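Local coordinates for vesicular integral-membrane protein VIP36 (Canis lupus familiaris, PDB 2DUR) that binds high-mannose type glycans in a calcium-dependent lectin domain and takes part in transport and sorting of glycoproteins in the early secretory pathway, at residues H142-D145 and G146-E150; I239-T242 and K243-P246; G97-G101 and S102-F106; P117-E120 and T121-R124. All blocks are in the same frame, centred on the assembly; numbering follows the deposited sequence.

Interaction 1 of 4, residues H142-D145 and G146-E150. With CA (calcium ion), chain E; MAN (alpha-D-mannopyranose), chain C.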
loop_
_atom_site.group_PDB
_atom_site.type_symbol
_atom_site.label_atom_id
_atom_site.label_comp_id
_atom_site.label_asym_id
_atom_site.label_seq_id
_atom_site.Cartn_x
_atom_site.Cartn_y
_atom_site.Cartn_z
ATOM N N HIS A 142 -2.214 -16.217 -3.369
ATOM C CA HIS A 142 -0.783 -15.866 -3.303
ATOM C C HIS A 142 0.028 -16.700 -4.281
ATOM O O HIS A 142 0.929 -16.212 -4.962
ATOM C CB HIS A 142 -0.280 -16.042 -1.870
ATOM C CG HIS A 142 1.195 -15.830 -1.739
ATOM N ND1 HIS A 142 1.755 -14.579 -1.591
ATOM C CD2 HIS A 142 2.229 -16.700 -1.794
ATOM C CE1 HIS A 142 3.070 -14.693 -1.532
ATOM N NE2 HIS A 142 3.383 -15.967 -1.662
ATOM N N SER A 143 -0.335 -17.975 -4.393
ATOM C CA SER A 143 0.377 -18.880 -5.297
ATOM C C SER A 143 0.287 -18.499 -6.784
ATOM O O SER A 143 1.098 -18.973 -7.593
ATOM C CB SER A 143 -0.148 -20.305 -5.100
ATOM O OG SER A 143 -1.405 -20.476 -5.740
ATOM N N LYS A 144 -0.709 -17.686 -7.163
ATOM C CA LYS A 144 -0.861 -17.226 -8.542
ATOM C C LYS A 144 -0.679 -15.711 -8.649
ATOM O O LYS A 144 -1.138 -15.078 -9.602
ATOM C CB LYS A 144 -2.202 -17.709 -9.161
ATOM C CG LYS A 144 -2.366 -19.246 -9.124
ATOM C CD LYS A 144 -1.453 -19.964 -10.133
ATOM C CE LYS A 144 -2.018 -19.873 -11.542
ATOM N NZ LYS A 144 -1.173 -20.614 -12.571
ATOM N N ASP A 145 0.018 -15.137 -7.656
ATOM C CA ASP A 145 0.278 -13.691 -7.614
ATOM C C ASP A 145 -1.017 -12.876 -7.779
ATOM O O ASP A 145 -1.040 -11.825 -8.445
ATOM C CB ASP A 145 1.296 -13.292 -8.698
ATOM C CG ASP A 145 2.551 -14.152 -8.653
ATOM O OD1 ASP A 145 2.848 -14.824 -9.654
ATOM O OD2 ASP A 145 3.179 -14.221 -7.595
ATOM N N GLY A 146 -2.097 -13.387 -7.193
ATOM C CA GLY A 146 -3.388 -12.707 -7.243
ATOM C C GLY A 146 -4.005 -12.550 -8.610
ATOM O O GLY A 146 -4.764 -11.624 -8.838
ATOM N N ARG A 147 -3.687 -13.480 -9.515
ATOM C CA ARG A 147 -4.138 -13.402 -10.887
ATOM C C ARG A 147 -5.639 -13.109 -11.013
ATOM O O ARG A 147 -6.055 -12.241 -11.798
ATOM C CB ARG A 147 -3.838 -14.702 -11.620
ATOM C CG ARG A 147 -4.095 -14.540 -13.117
ATOM C CD ARG A 147 -4.208 -15.823 -13.829
ATOM N NE ARG A 147 -2.880 -16.352 -14.070
ATOM C CZ ARG A 147 -2.633 -17.464 -14.738
ATOM N NH1 ARG A 147 -3.636 -18.175 -15.223
ATOM N NH2 ARG A 147 -1.382 -17.874 -14.886
ATOM N N TRP A 148 -6.427 -13.827 -10.227
ATOM C CA TRP A 148 -7.877 -13.865 -10.444
ATOM C C TRP A 148 -8.583 -12.630 -9.904
ATOM O O TRP A 148 -9.732 -12.400 -10.226
ATOM C CB TRP A 148 -8.487 -15.099 -9.756
ATOM C CG TRP A 148 -7.611 -16.297 -9.711
ATOM C CD1 TRP A 148 -7.017 -16.833 -8.599
ATOM C CD2 TRP A 148 -7.209 -17.118 -10.816
ATOM N NE1 TRP A 148 -6.287 -17.939 -8.946
ATOM C CE2 TRP A 148 -6.376 -18.129 -10.299
ATOM C CE3 TRP A 148 -7.484 -17.101 -12.200
ATOM C CZ2 TRP A 148 -5.786 -19.126 -11.117
ATOM C CZ3 TRP A 148 -6.902 -18.101 -13.019
ATOM C CH2 TRP A 148 -6.078 -19.096 -12.463
ATOM N N THR A 149 -7.879 -11.846 -9.094
ATOM C CA THR A 149 -8.477 -10.683 -8.425
ATOM C C THR A 149 -7.773 -9.358 -8.769
ATOM O O THR A 149 -8.043 -8.343 -8.140
ATOM C CB THR A 149 -8.533 -10.882 -6.903
ATOM O OG1 THR A 149 -7.237 -11.226 -6.391
ATOM C CG2 THR A 149 -9.530 -11.999 -6.545
ATOM N N GLU A 150 -6.870 -9.394 -9.741
ATOM C CA GLU A 150 -6.194 -8.158 -10.186
ATOM C C GLU A 150 -7.171 -7.223 -10.891
ATOM O O GLU A 150 -7.809 -7.615 -11.865
ATOM C CB GLU A 150 -5.049 -8.498 -11.147
ATOM C CG GLU A 150 -4.383 -7.218 -11.717
ATOM C CD GLU A 150 -3.325 -7.475 -12.785
ATOM O OE1 GLU A 150 -2.959 -8.637 -13.028
ATOM O OE2 GLU A 150 -2.869 -6.494 -13.394
HETATM CA CA CA E . 4.181 -13.266 -5.673
HETATM C C1 MAN C . 7.273 -20.207 0.479
HETATM C C2 MAN C . 5.801 -19.824 0.608
HETATM C C3 MAN C . 5.385 -18.877 -0.528
HETATM C C4 MAN C . 6.363 -17.701 -0.674
HETATM C C5 MAN C . 7.737 -18.295 -0.933
HETATM C C6 MAN C . 8.788 -17.211 -1.178
HETATM O O1 MAN C . 7.435 -21.213 -0.517
HETATM O O2 MAN C . 5.616 -19.168 1.838
HETATM O O3 MAN C . 4.059 -18.419 -0.310
HETATM O O4 MAN C . 6.009 -16.834 -1.730
HETATM O O5 MAN C . 8.066 -19.046 0.227
HETATM O O6 MAN C . 9.020 -16.483 0.010
HETATM O O HOH W 1 2.060 -13.516 -4.487
HETATM O O HOH W 2 5.399 -12.864 -3.599
#

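Interaction 2 of 4, residues I239-T242 and K243-P246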
loop_
_atom_site.group_PDB
_atom_site.type_symbol
_atom_site.label_atom_id
_atom_site.label_comp_id
_atom_site.label_asym_id
_atom_site.label_seq_id
_atom_site.Cartn_x
_atom_site.Cartn_y
_atom_site.Cartn_z
ATOM N N ILE A 239 -24.918 12.260 1.340
ATOM C CA ILE A 239 -24.904 10.805 1.547
ATOM C C ILE A 239 -23.897 10.440 2.637
ATOM O O ILE A 239 -22.981 11.212 2.922
ATOM C CB ILE A 239 -24.621 9.996 0.241
ATOM C CG1 ILE A 239 -23.211 10.257 -0.292
ATOM C CG2 ILE A 239 -25.674 10.292 -0.820
ATOM C CD1 ILE A 239 -22.564 9.028 -0.917
ATOM N N ASP A 240 -24.082 9.284 3.264
ATOM C CA ASP A 240 -23.154 8.836 4.296
ATOM C C ASP A 240 -22.001 8.070 3.662
ATOM O O ASP A 240 -22.131 6.882 3.338
ATOM C CB ASP A 240 -23.859 7.955 5.320
ATOM C CG ASP A 240 -22.982 7.630 6.513
ATOM O OD1 ASP A 240 -21.743 7.840 6.462
ATOM O OD2 ASP A 240 -23.541 7.150 7.521
ATOM N N TRP A 241 -20.881 8.763 3.486
ATOM C CA TRP A 241 -19.740 8.174 2.784
ATOM C C TRP A 241 -19.068 7.058 3.594
ATOM O O TRP A 241 -18.260 6.300 3.038
ATOM C CB TRP A 241 -18.724 9.248 2.408
ATOM C CG TRP A 241 -19.182 10.192 1.332
ATOM C CD1 TRP A 241 -20.208 11.089 1.405
ATOM C CD2 TRP A 241 -18.600 10.348 0.028
ATOM N NE1 TRP A 241 -20.312 11.788 0.218
ATOM C CE2 TRP A 241 -19.339 11.354 -0.642
ATOM C CE3 TRP A 241 -17.533 9.731 -0.641
ATOM C CZ2 TRP A 241 -19.035 11.766 -1.955
ATOM C CZ3 TRP A 241 -17.227 10.138 -1.944
ATOM C CH2 TRP A 241 -17.981 11.145 -2.589
ATOM N N THR A 242 -19.398 6.937 4.886
ATOM C CA THR A 242 -18.780 5.866 5.698
ATOM C C THR A 242 -19.431 4.512 5.426
ATOM O O THR A 242 -18.903 3.461 5.820
ATOM C CB THR A 242 -18.844 6.145 7.225
ATOM O OG1 THR A 242 -20.193 5.963 7.687
ATOM C CG2 THR A 242 -18.326 7.544 7.556
ATOM N N LYS A 243 -20.597 4.540 4.776
ATOM C CA LYS A 243 -21.360 3.328 4.514
ATOM C C LYS A 243 -21.247 2.803 3.071
ATOM O O LYS A 243 -21.910 1.820 2.720
ATOM C CB LYS A 243 -22.832 3.527 4.882
ATOM C CG LYS A 243 -23.065 3.959 6.319
ATOM C CD LYS A 243 -23.028 2.773 7.245
ATOM C CE LYS A 243 -23.410 3.166 8.678
ATOM N NZ LYS A 243 -24.668 3.971 8.707
ATOM N N ILE A 244 -20.428 3.457 2.239
ATOM C CA ILE A 244 -20.172 2.955 0.879
ATOM C C ILE A 244 -19.525 1.575 0.956
ATOM O O ILE A 244 -18.561 1.367 1.705
ATOM C CB ILE A 244 -19.292 3.934 0.045
ATOM C CG1 ILE A 244 -20.013 5.280 -0.143
ATOM C CG2 ILE A 244 -18.879 3.314 -1.318
ATOM C CD1 ILE A 244 -19.090 6.415 -0.577
ATOM N N GLU A 245 -20.061 0.623 0.202
ATOM C CA GLU A 245 -19.478 -0.721 0.152
ATOM C C GLU A 245 -18.346 -0.721 -0.876
ATOM O O GLU A 245 -18.546 -0.283 -2.007
ATOM C CB GLU A 245 -20.537 -1.748 -0.239
ATOM C CG GLU A 245 -21.714 -1.799 0.735
ATOM C CD GLU A 245 -21.321 -2.343 2.107
ATOM O OE1 GLU A 245 -20.548 -3.322 2.163
ATOM O OE2 GLU A 245 -21.787 -1.785 3.132
ATOM N N PRO A 246 -17.161 -1.234 -0.499
ATOM C CA PRO A 246 -16.066 -1.286 -1.474
ATOM C C PRO A 246 -16.508 -2.071 -2.693
ATOM O O PRO A 246 -16.999 -3.204 -2.576
ATOM C CB PRO A 246 -14.940 -2.014 -0.714
ATOM C CG PRO A 246 -15.237 -1.746 0.722
ATOM C CD PRO A 246 -16.753 -1.766 0.818
HETATM O O HOH W 3 -18.697 1.038 4.358
#

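Interaction 3 of 4, residues G97-G101 and S102-F106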
loop_
_atom_site.group_PDB
_atom_site.type_symbol
_atom_site.label_atom_id
_atom_site.label_comp_id
_atom_site.label_asym_id
_atom_site.label_seq_id
_atom_site.Cartn_x
_atom_site.Cartn_y
_atom_site.Cartn_z
ATOM N N GLY A 97 -1.644 -11.819 8.506
ATOM C CA GLY A 97 -2.147 -12.838 7.602
ATOM C C GLY A 97 -1.209 -13.074 6.438
ATOM O O GLY A 97 -0.067 -12.590 6.437
ATOM N N PRO A 98 -1.673 -13.835 5.439
ATOM C CA PRO A 98 -0.864 -14.315 4.329
ATOM C C PRO A 98 -0.701 -13.324 3.171
ATOM O O PRO A 98 0.011 -13.614 2.203
ATOM C CB PRO A 98 -1.664 -15.535 3.850
ATOM C CG PRO A 98 -3.120 -15.133 4.099
ATOM C CD PRO A 98 -3.060 -14.351 5.398
ATOM N N VAL A 99 -1.395 -12.188 3.245
ATOM C CA VAL A 99 -1.364 -11.233 2.138
ATOM C C VAL A 99 -0.285 -10.176 2.429
ATOM O O VAL A 99 -0.552 -9.159 3.067
ATOM C CB VAL A 99 -2.731 -10.593 1.857
ATOM C CG1 VAL A 99 -2.650 -9.829 0.557
ATOM C CG2 VAL A 99 -3.824 -11.668 1.728
ATOM N N PHE A 100 0.932 -10.477 1.995
ATOM C CA PHE A 100 2.102 -9.653 2.359
ATOM C C PHE A 100 2.070 -9.236 3.822
ATOM O O PHE A 100 2.364 -8.083 4.163
ATOM C CB PHE A 100 2.179 -8.438 1.420
ATOM C CG PHE A 100 2.202 -8.824 -0.017
ATOM C CD1 PHE A 100 3.380 -9.261 -0.622
ATOM C CD2 PHE A 100 1.017 -8.840 -0.768
ATOM C CE1 PHE A 100 3.413 -9.657 -1.957
ATOM C CE2 PHE A 100 1.038 -9.243 -2.103
ATOM C CZ PHE A 100 2.220 -9.647 -2.714
ATOM N N GLY A 101 1.761 -10.180 4.703
ATOM C CA GLY A 101 1.801 -9.903 6.128
ATOM C C GLY A 101 0.512 -9.535 6.803
ATOM O O GLY A 101 0.470 -9.541 8.032
ATOM N N SER A 102 -0.559 -9.240 6.039
ATOM C CA SER A 102 -1.832 -8.805 6.590
ATOM C C SER A 102 -2.991 -9.760 6.185
ATOM O O SER A 102 -2.799 -10.656 5.352
ATOM C CB SER A 102 -2.141 -7.387 6.088
ATOM O OG SER A 102 -3.278 -6.822 6.717
ATOM N N LYS A 103 -4.163 -9.539 6.761
ATOM C CA LYS A 103 -5.302 -10.470 6.609
ATOM C C LYS A 103 -5.804 -10.557 5.181
ATOM O O LYS A 103 -5.771 -9.580 4.421
ATOM C CB LYS A 103 -6.464 -10.101 7.557
ATOM C CG LYS A 103 -7.249 -8.875 7.159
ATOM C CD LYS A 103 -8.348 -8.449 8.172
ATOM C CE LYS A 103 -9.431 -9.512 8.347
ATOM N NZ LYS A 103 -10.316 -9.725 7.173
ATOM N N ASP A 104 -6.258 -11.753 4.825
ATOM C CA ASP A 104 -6.965 -11.981 3.571
ATOM C C ASP A 104 -8.429 -11.587 3.779
ATOM O O ASP A 104 -8.824 -11.199 4.906
ATOM C CB ASP A 104 -6.855 -13.459 3.215
ATOM C CG ASP A 104 -7.023 -13.738 1.730
ATOM O OD1 ASP A 104 -7.301 -12.801 0.944
ATOM O OD2 ASP A 104 -6.846 -14.923 1.343
ATOM N N ASN A 105 -9.243 -11.648 2.715
ATOM C CA ASN A 105 -10.696 -11.402 2.843
ATOM C C ASN A 105 -10.938 -10.050 3.504
ATOM O O ASN A 105 -11.818 -9.870 4.367
ATOM C CB ASN A 105 -11.358 -12.522 3.674
ATOM C CG ASN A 105 -11.320 -13.849 2.973
ATOM O OD1 ASN A 105 -10.456 -14.694 3.263
ATOM N ND2 ASN A 105 -12.231 -14.043 2.026
ATOM N N PHE A 106 -10.119 -9.088 3.093
ATOM C CA PHE A 106 -10.175 -7.729 3.668
ATOM C C PHE A 106 -11.295 -6.909 3.021
ATOM O O PHE A 106 -11.916 -7.330 2.014
ATOM C CB PHE A 106 -8.810 -7.036 3.484
ATOM C CG PHE A 106 -8.347 -6.993 2.047
ATOM C CD1 PHE A 106 -8.690 -5.918 1.223
ATOM C CD2 PHE A 106 -7.572 -8.038 1.511
ATOM C CE1 PHE A 106 -8.279 -5.896 -0.119
ATOM C CE2 PHE A 106 -7.158 -8.031 0.183
ATOM C CZ PHE A 106 -7.495 -6.957 -0.638
#

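Interaction 4 of 4, residues P117-E120 and T121-R124. With CA (calcium ion), chain E; MAN (alpha-D-mannopyranose), chain C.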
loop_
_atom_site.group_PDB
_atom_site.type_symbol
_atom_site.label_atom_id
_atom_site.label_comp_id
_atom_site.label_asym_id
_atom_site.label_seq_id
_atom_site.Cartn_x
_atom_site.Cartn_y
_atom_site.Cartn_z
ATOM N N PRO A 117 7.569 -14.048 -8.656
ATOM C CA PRO A 117 6.489 -14.727 -9.396
ATOM C C PRO A 117 6.212 -16.126 -8.859
ATOM O O PRO A 117 6.949 -17.071 -9.169
ATOM C CB PRO A 117 7.008 -14.784 -10.843
ATOM C CG PRO A 117 8.513 -14.676 -10.728
ATOM C CD PRO A 117 8.836 -14.008 -9.417
ATOM N N ASN A 118 5.166 -16.256 -8.042
ATOM C CA ASN A 118 4.761 -17.571 -7.536
ATOM C C ASN A 118 4.128 -18.410 -8.642
ATOM O O ASN A 118 4.159 -19.644 -8.604
ATOM C CB ASN A 118 3.748 -17.394 -6.417
ATOM C CG ASN A 118 4.347 -16.777 -5.193
ATOM O OD1 ASN A 118 4.439 -15.552 -5.082
ATOM N ND2 ASN A 118 4.755 -17.613 -4.252
ATOM N N ASP A 119 3.532 -17.715 -9.600
ATOM C CA ASP A 119 2.788 -18.345 -10.686
ATOM C C ASP A 119 3.712 -18.912 -11.756
ATOM O O ASP A 119 4.364 -18.163 -12.509
ATOM C CB ASP A 119 1.826 -17.316 -11.276
ATOM C CG ASP A 119 0.926 -17.873 -12.347
ATOM O OD1 ASP A 119 0.993 -19.090 -12.660
ATOM O OD2 ASP A 119 0.154 -17.053 -12.897
ATOM N N GLU A 120 3.737 -20.240 -11.821
ATOM C CA GLU A 120 4.576 -20.948 -12.780
ATOM C C GLU A 120 4.167 -20.720 -14.224
ATOM O O GLU A 120 4.968 -20.928 -15.141
ATOM C CB GLU A 120 4.604 -22.442 -12.468
ATOM C CG GLU A 120 5.473 -22.712 -11.258
ATOM C CD GLU A 120 5.147 -24.006 -10.551
ATOM O OE1 GLU A 120 6.008 -24.914 -10.597
ATOM O OE2 GLU A 120 4.051 -24.111 -9.935
ATOM N N THR A 121 2.929 -20.288 -14.437
ATOM C CA THR A 121 2.472 -19.994 -15.791
ATOM C C THR A 121 2.111 -18.516 -15.964
ATOM O O THR A 121 1.262 -18.155 -16.797
ATOM C CB THR A 121 1.278 -20.903 -16.202
ATOM O OG1 THR A 121 0.175 -20.683 -15.313
ATOM C CG2 THR A 121 1.681 -22.388 -16.185
ATOM N N THR A 122 2.773 -17.656 -15.189
ATOM C CA THR A 122 2.540 -16.220 -15.280
ATOM C C THR A 122 2.785 -15.645 -16.676
ATOM O O THR A 122 3.692 -16.087 -17.384
ATOM C CB THR A 122 3.372 -15.427 -14.237
ATOM O OG1 THR A 122 2.952 -14.054 -14.241
ATOM C CG2 THR A 122 4.894 -15.508 -14.522
ATOM N N GLU A 123 1.954 -14.670 -17.046
ATOM C CA GLU A 123 2.146 -13.862 -18.248
ATOM C C GLU A 123 2.645 -12.456 -17.898
ATOM O O GLU A 123 2.697 -11.581 -18.761
ATOM C CB GLU A 123 0.838 -13.765 -19.059
ATOM C CG GLU A 123 0.326 -15.100 -19.626
ATOM C CD GLU A 123 -0.910 -14.937 -20.517
ATOM O OE1 GLU A 123 -1.796 -14.111 -20.182
ATOM O OE2 GLU A 123 -1.007 -15.642 -21.552
ATOM N N ARG A 124 3.007 -12.247 -16.632
ATOM C CA ARG A 124 3.462 -10.949 -16.151
ATOM C C ARG A 124 4.989 -10.916 -15.933
ATOM O O ARG A 124 5.615 -11.947 -15.669
ATOM C CB ARG A 124 2.696 -10.561 -14.873
ATOM C CG ARG A 124 1.225 -10.266 -15.152
ATOM C CD ARG A 124 0.358 -9.974 -13.913
ATOM N NE ARG A 124 -0.021 -11.188 -13.209
ATOM C CZ ARG A 124 -0.603 -11.209 -12.015
ATOM N NH1 ARG A 124 -0.895 -10.066 -11.407
ATOM N NH2 ARG A 124 -0.893 -12.368 -11.435
HETATM CA CA CA E . 4.181 -13.266 -5.673
HETATM C C1 MAN C . 7.273 -20.207 0.479
HETATM C C2 MAN C . 5.801 -19.824 0.608
HETATM C C3 MAN C . 5.385 -18.877 -0.528
HETATM C C4 MAN C . 6.363 -17.701 -0.674
HETATM C C5 MAN C . 7.737 -18.295 -0.933
HETATM C C6 MAN C . 8.788 -17.211 -1.178
HETATM O O1 MAN C . 7.435 -21.213 -0.517
HETATM O O2 MAN C . 5.616 -19.168 1.838
HETATM O O3 MAN C . 4.059 -18.419 -0.310
HETATM O O4 MAN C . 6.009 -16.834 -1.730
HETATM O O5 MAN C . 8.066 -19.046 0.227
HETATM O O6 MAN C . 9.020 -16.483 0.010
HETATM O O HOH W 4 1.305 -14.341 -12.103
HETATM O O HOH W 2 5.399 -12.864 -3.599
HETATM O O HOH W 1 2.060 -13.516 -4.487
#

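Interaction 1 of 4, residues H142-D145 and G146-E150
The guanidinium of Arg147 carries the Lys144 side chain over one face, CE standing 3.9 Å above its plane toward the rim, while Arg147 CB lies over the centre of one face of the Trp148 ring. Lys144 also reaches the indole, its CE 3.9 Å from Trp148 CZ2. Bends at chi2 (-72°) and chi3 (-78°) bring the lysine alongside Arg147, the two pointing the same way, with NZ and Arg147 NH2 3.6 Å apart; Asp119 is their shared acidic partner, which accounts for two cations lying so close. Trp148 NE1 is held by Asp141. The backbone makes a type I' turn from Lys144 to Arg147, closed by Arg147 N to Lys144 O (3.0 Å). Around the His142 imidazole, mannose O4 sits at the edge, in plane, and takes a nearly straight bond (174°) from NE2 at 2.8 Å, whereas water 1 lies over one face, toward the rim. That water donates to His142 O and binds the calcium ion, which Asp145 OD2 also ligates at 2.4 Å. The loop thus supplies a sugar-binding residue, His142, and a calcium ligand, Asp145, to the L-type lectin site; it joins strand 128-135 to strand 152-155 at the margin of the seven-stranded sheet.

Interaction 2 of 4, residues I239-T242 and K243-P246
The Asp240 carboxylate serves both sides of the contact: OD2 forms a salt bridge of 3.6 Å to Lys243 NZ, while OD1 takes two bonds from Thr242, both from the same face of its plane, the hydroxyl OG1 at 2.7 Å and the backbone N at 3.0 Å. The bond from N makes this an Asx turn, on the link between helix 234-238 and strand 247-248, where the chain returns to the edge of the eight-stranded sheet of the lectin sandwich. With CG anti to the backbone N (chi1 -172°), the carboxylate extends beside the following backbone. The lysine lies across the acid, its CG packed against OD2 as well. Lys243 N returns to Asp240 O, rising above the carbonyl plane. On the apolar side, Ile244 lies alongside Trp241, pointing the same way, and its CD1 rests 3.7 Å from Trp241 CE3, while Ile239 CD1 stands over one face of the indole, toward its rim. Trp241 NE1 is bonded to Glu236 O, and its ring meets His232 edge-to-face and Lys62 in a cation-pi contact. Water 3 bridges two carbonyls two residues apart, donating to Thr242 O at 2.8 Å and to Ile244 O at 2.7 Å.

Interaction 3 of 4, residues G97-G101 and S102-F106
A type I' beta turn from Val99 to Ser102 reverses the chain just after strand 96-97, its ends joined as an antiparallel hydrogen-bonded pair. Val99 N gives a bond of 3.0 Å to Ser102 O, lying in the carbonyl plane; the return bond, Ser102 N to Val99 O, is straighter at hydrogen (168°), but its donor stands well above the plane of the accepting carbonyl. Gly101 fits its corner because a side chain at its backbone angles would be jammed against the preceding carbonyl oxygen. Gly97, too, lacks a CB where one would run into Ser102 O and Lys103 CA. Val99 and Asp104 cross at about a right angle. The valine branch CG2, anti to its own carbonyl carbon, does the touching, 3.7 Å from both CA and OD1 of Asp104. In this L-type lectin domain the turn borders the calcium and sugar site: Phe100, on its corner, packs by its side chain on Ala86 and Asp114, and its ring meets those of Phe112 and Tyr140. Asp114 is a calcium ligand, so Phe100 lies in the second shell of the metal. The Asp104 carboxylate is held from beyond the turn, OD2 by Ser139 OG and OD1 by Tyr140 N. Across Asp104 CB lies the Pro98 ring, with CG 4.2 Å away. The Lys103 side chain runs forward along the chain, NZ donating to Asp104 O at 3.1 Å, nearly in line with the C=O bond.

Interaction 4 of 4, residues P117-E120 and T121-R124
With chi1 at -176°, Asp119 places its CG anti to the backbone N and swings the carboxylate over the turn that follows, within reach of Thr121; the threonine, at chi1 61°, tucks OG1 between its own N and carbonyl carbon and so turns it to the same oxygen. Asp119 OD1 therefore accepts twice from one residue. The amide N of Thr121 comes from above the carboxylate plane at 2.9 Å, and OG1 arrives on the syn side, closer to that plane, at 3.2 Å. The backbone beneath is a type I turn from Asp119 to Thr122, with Thr122 N bonded to Asp119 O at 3.2 Å. Thr122 packs its CB against Asp119 CB, and its OG1 accepts from Arg124 N at 3.0 Å, forming an ST turn. Water 4 bridges the side chains: it donates to Asp119 OD2, accepts from Thr122 OG1 at 2.7 Å and receives a weak bond from Arg124 NH2. Lys144 takes OD1 of Asp119 and Arg147 takes OD2, which would be expected to stabilise the negative charge. The Asp119 backbone N is bonded to Asp145 OD1, which probably holds that metal ligand in place. One residue earlier, the Asn118 amide is split between two tasks: OD1 binds the calcium ion at 2.4 Å, and ND2 donates almost straight (172°) to mannose O4 at 2.9 Å. Asp114, Tyr116 and Asp145 add further metal ligands, in the calcium-dependent sugar site characteristic of legume-type lectins.

Overall arrangement
From the N terminus, interaction 3 comes first, turning the chain between strands 96-97 and 109-114. Interaction 4 follows in the loop from strand 109-114 to 128-135, and interaction 1 in the loop from 128-135 to 152-155. Interaction 2 comes last, between helix 234-238 and strand 247-248. All four are local and in series; none nests or crosses. Interactions 1 and 4, centres about 9 Å apart, share the calcium ion, the mannose and two waters, and salt bridges from Lys144 and Arg147 to Asp119 join their loops. Interaction 3 touches interaction 1 through packing of the Pro98 carbonyl against the His142 ring. Interaction 2 lies apart, about 27 Å from interaction 1 between centres, beside the eight-stranded sheet.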